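Local coordinates for glutathione S-transferase, N-terminal domain protein (Pseudomonas putida, PDB 4NAX), which binds oxidized glutathione disulfide and, as a member of the glutathione S-transferase superfamily, is probably a transferase, at residues 11-16 and 46-51. Residues are numbered along the deposited sequence; the frame is centred on the assembly and turned at random. Where two conformers were deposited one is given.
Sequences RKWPAK and EAHKVS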
ATOM      1  N   ARG A  11      13.741  24.051  -7.016  1.00 21.69           N
ATOM      2  CA  ARG A  11      14.237  25.307  -6.460  1.00 23.03           C
ATOM      3  C   ARG A  11      14.947  25.043  -5.139  1.00 24.96           C
ATOM      4  O   ARG A  11      15.949  25.679  -4.814  1.00 26.28           O
ATOM      5  CB  ARG A  11      13.093  26.305  -6.242  1.00 24.77           C
ATOM      6  CG  ARG A  11      12.476  26.807  -7.533  1.00 36.18           C
ATOM      7  CD  ARG A  11      11.249  27.656  -7.266  1.00 61.15           C
ATOM      8  NE  ARG A  11      10.320  27.605  -8.391  1.00 81.14           N
ATOM      9  CZ  ARG A  11       9.026  27.924  -8.331  1.00 90.12           C
ATOM     10  NH1 ARG A  11       8.462  28.290  -7.181  1.00 68.92           N
ATOM     11  NH2 ARG A  11       8.284  27.858  -9.432  1.00 79.55           N
ATOM     12  N   LYS A  12      14.425  24.080  -4.385  1.00 20.86           N
ATOM     13  CA  LYS A  12      14.970  23.768  -3.082  1.00 20.77           C
ATOM     14  C   LYS A  12      16.093  22.728  -3.137  1.00 21.19           C
ATOM     15  O   LYS A  12      17.042  22.804  -2.352  1.00 23.06           O
ATOM     16  CB  LYS A  12      13.835  23.361  -2.143  1.00 22.73           C
ATOM     17  CG  LYS A  12      14.247  23.134  -0.708  1.00 23.07           C
ATOM     18  CD  LYS A  12      13.008  23.009   0.156  1.00 25.63           C
ATOM     19  CE  LYS A  12      13.350  22.731   1.605  1.00 28.33           C
ATOM     20  NZ  LYS A  12      13.900  23.929   2.282  1.00 33.71           N
ATOM     21  N   TRP A  13      15.992  21.786  -4.074  1.00 18.60           N
ATOM     22  CA  TRP A  13      17.048  20.812  -4.331  1.00 19.84           C
ATOM     23  C   TRP A  13      17.406  20.837  -5.818  1.00 19.21           C
ATOM     24  O   TRP A  13      16.902  20.038  -6.589  1.00 19.66           O
ATOM     25  CB  TRP A  13      16.591  19.421  -3.935  1.00 18.11           C
ATOM     26  CG  TRP A  13      16.379  19.228  -2.469  1.00 17.71           C
ATOM     27  CD1 TRP A  13      17.313  18.910  -1.540  1.00 19.51           C
ATOM     28  CD2 TRP A  13      15.144  19.357  -1.766  1.00 17.03           C
ATOM     29  NE1 TRP A  13      16.736  18.825  -0.295  1.00 20.00           N
ATOM     30  CE2 TRP A  13      15.401  19.082  -0.411  1.00 17.43           C
ATOM     31  CE3 TRP A  13      13.839  19.640  -2.154  1.00 18.45           C
ATOM     32  CZ2 TRP A  13      14.409  19.117   0.554  1.00 18.68           C
ATOM     33  CZ3 TRP A  13      12.850  19.638  -1.200  1.00 18.85           C
ATOM     34  CH2 TRP A  13      13.140  19.387   0.145  1.00 18.69           C
ATOM     35  N   PRO A  14      18.272  21.783  -6.232  1.00 19.27           N
ATOM     36  CA  PRO A  14      18.600  21.861  -7.652  1.00 20.21           C
ATOM     37  C   PRO A  14      19.248  20.592  -8.187  1.00 18.52           C
ATOM     38  O   PRO A  14      19.996  19.935  -7.483  1.00 20.49           O
ATOM     39  CB  PRO A  14      19.582  23.036  -7.729  1.00 23.86           C
ATOM     40  CG  PRO A  14      19.322  23.848  -6.515  1.00 27.73           C
ATOM     41  CD  PRO A  14      18.840  22.896  -5.461  1.00 22.63           C
ATOM     42  N   ALA A  15      18.979  20.295  -9.451  1.00 19.36           N
ATOM     43  CA  ALA A  15      19.583  19.179 -10.128  1.00 19.57           C
ATOM     44  C   ALA A  15      20.950  19.572 -10.696  1.00 18.85           C
ATOM     45  O   ALA A  15      21.042  20.442 -11.563  1.00 23.19           O
ATOM     46  CB  ALA A  15      18.679  18.710 -11.254  1.00 20.19           C
ATOM     47  N   LYS A  16      22.009  18.933 -10.204  1.00 18.43           N
ATOM     48  CA  LYS A  16      23.347  19.001 -10.807  0.50 18.51           C
ATOM     49  C   LYS A  16      23.416  18.206 -12.106  1.00 18.59           C
ATOM     50  O   LYS A  16      24.249  18.493 -12.975  1.00 21.70           O
ATOM     51  CB  LYS A  16      24.417  18.485  -9.828  0.50 20.84           C
ATOM     52  CG  LYS A  16      24.442  19.246  -8.518  0.50 25.18           C
ATOM     53  CD  LYS A  16      25.645  18.923  -7.653  0.50 24.13           C
ATOM     54  CE  LYS A  16      25.837  20.010  -6.597  0.50 45.00           C
ATOM     55  NZ  LYS A  16      26.423  21.272  -7.135  0.50 47.99           N
ATOM     56  N   GLU A  46      20.237  10.974  -9.082  1.00 14.38           N
ATOM     57  CA  GLU A  46      20.804  12.027  -8.273  1.00 15.12           C
ATOM     58  C   GLU A  46      19.983  12.114  -6.996  1.00 14.96           C
ATOM     59  O   GLU A  46      18.812  12.521  -7.000  1.00 15.07           O
ATOM     60  CB  GLU A  46      20.760  13.351  -9.037  1.00 15.40           C
ATOM     61  CG  GLU A  46      21.393  14.495  -8.276  1.00 16.67           C
ATOM     62  CD  GLU A  46      21.411  15.807  -9.038  1.00 15.93           C
ATOM     63  OE1 GLU A  46      21.121  15.828 -10.252  1.00 16.74           O
ATOM     64  OE2 GLU A  46      21.738  16.835  -8.396  1.00 17.85           O
ATOM     65  N   ALA A  47      20.612  11.712  -5.900  1.00 15.05           N
ATOM     66  CA  ALA A  47      19.962  11.684  -4.604  1.00 15.58           C
ATOM     67  C   ALA A  47      20.068  13.011  -3.857  1.00 15.93           C
ATOM     68  O   ALA A  47      21.114  13.668  -3.833  1.00 19.08           O
ATOM     69  CB  ALA A  47      20.534  10.557  -3.747  1.00 19.55           C
ATOM     70  N   HIS A  48      18.961  13.373  -3.229  1.00 14.89           N
ATOM     71  CA  HIS A  48      18.840  14.585  -2.451  1.00 15.26           C
ATOM     72  C   HIS A  48      18.288  14.271  -1.084  1.00 15.20           C
ATOM     73  O   HIS A  48      17.249  13.610  -0.963  1.00 16.11           O
ATOM     74  CB  HIS A  48      17.889  15.561  -3.138  1.00 15.59           C
ATOM     75  CG  HIS A  48      18.312  15.959  -4.515  1.00 16.40           C
ATOM     76  ND1 HIS A  48      19.316  16.874  -4.769  1.00 16.86           N
ATOM     77  CD2 HIS A  48      17.887  15.526  -5.722  1.00 15.96           C
ATOM     78  CE1 HIS A  48      19.454  17.024  -6.069  1.00 17.23           C
ATOM     79  NE2 HIS A  48      18.621  16.194  -6.669  1.00 17.09           N
ATOM     80  N   LYS A  49      18.967  14.756  -0.052  1.00 15.60           N
ATOM     81  CA  LYS A  49      18.500  14.555   1.314  1.00 15.69           C
ATOM     82  C   LYS A  49      17.412  15.543   1.726  1.00 15.39           C
ATOM     83  O   LYS A  49      17.611  16.768   1.666  1.00 16.71           O
ATOM     84  CB  LYS A  49      19.674  14.684   2.275  1.00 16.96           C
ATOM     85  CG  LYS A  49      19.268  14.466   3.719  1.00 18.97           C
ATOM     86  CD  LYS A  49      20.461  14.541   4.655  1.00 19.85           C
ATOM     87  CE  LYS A  49      20.038  14.225   6.068  1.00 22.82           C
ATOM     88  NZ  LYS A  49      21.132  14.494   7.037  1.00 27.27           N
ATOM     89  N   VAL A  50      16.274  14.994   2.136  1.00 15.66           N
ATOM     90  CA  VAL A  50      15.148  15.737   2.668  1.00 15.56           C
ATOM     91  C   VAL A  50      15.196  15.580   4.186  1.00 19.01           C
ATOM     92  O   VAL A  50      14.898  14.514   4.715  1.00 20.93           O
ATOM     93  CB  VAL A  50      13.817  15.192   2.103  1.00 16.31           C
ATOM     94  CG1 VAL A  50      12.626  15.931   2.689  1.00 16.97           C
ATOM     95  CG2 VAL A  50      13.815  15.321   0.587  1.00 16.92           C
ATOM     96  N   SER A  51      15.647  16.626   4.879  1.00 22.76           N
ATOM     97  CA  SER A  51      15.871  16.563   6.322  0.50 25.05           C
ATOM     98  C   SER A  51      14.610  16.867   7.114  1.00 27.04           C
ATOM     99  O   SER A  51      14.066  17.979   7.035  1.00 26.94           O
ATOM    100  CB  SER A  51      16.955  17.554   6.733  0.50 21.06           C
ATOM    101  OG  SER A  51      17.055  17.624   8.146  0.50 29.20           O
TER
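W13-K16 runs nearly antiparallel to E46-V50, the two directions 163° apart; the closest CA pair, W13 and H48, is 6.7 Å apart, and no backbone-to-backbone hydrogen bond joins the two segments. The case illustrates how an N-terminal segment can cover the outermost strand of a thioredoxin-like sheet through side chains: strand 45-49 pairs with the parallel strand 21-25, while the N-terminal loop runs alongside it. The indole of W13 carries the centre. NE1 gives a hydrogen bond to K49 O (3.0 Å), bent, with an N-H...O angle of 134°; NE1 lies above the carbonyl plane of K49, and the oxygen lies out of the indole plane. CG2 of V50 lies on one face of the six-membered ring, off-centre, 3.8 Å from CZ2, and K12 CG takes the opposite face. W13 CB in turn sits over a face of the H48 imidazole, 4.1 Å from its centroid, the two side chains lying side by side and pointing opposite ways. With an alanine in place of W13, K49 O would probably lose its indole donor and V50 a flat surface to pack on. H48 itself is tied through NE2 to Q22, and its CE1 approaches P14 O at 3.3 Å. At the far end E46 reaches across in an extended chain, CG anti to the backbone N (chi1 -178°), which brings its carboxylate to the backbone of A15 and K16; OE1 is held by H17 N and Q22 NE2, which should fix the rotation of the group. The other oxygen, OE2, accepts a hydrogen bond from the backbone N of K16, 2.8 Å away, through its syn lone pair.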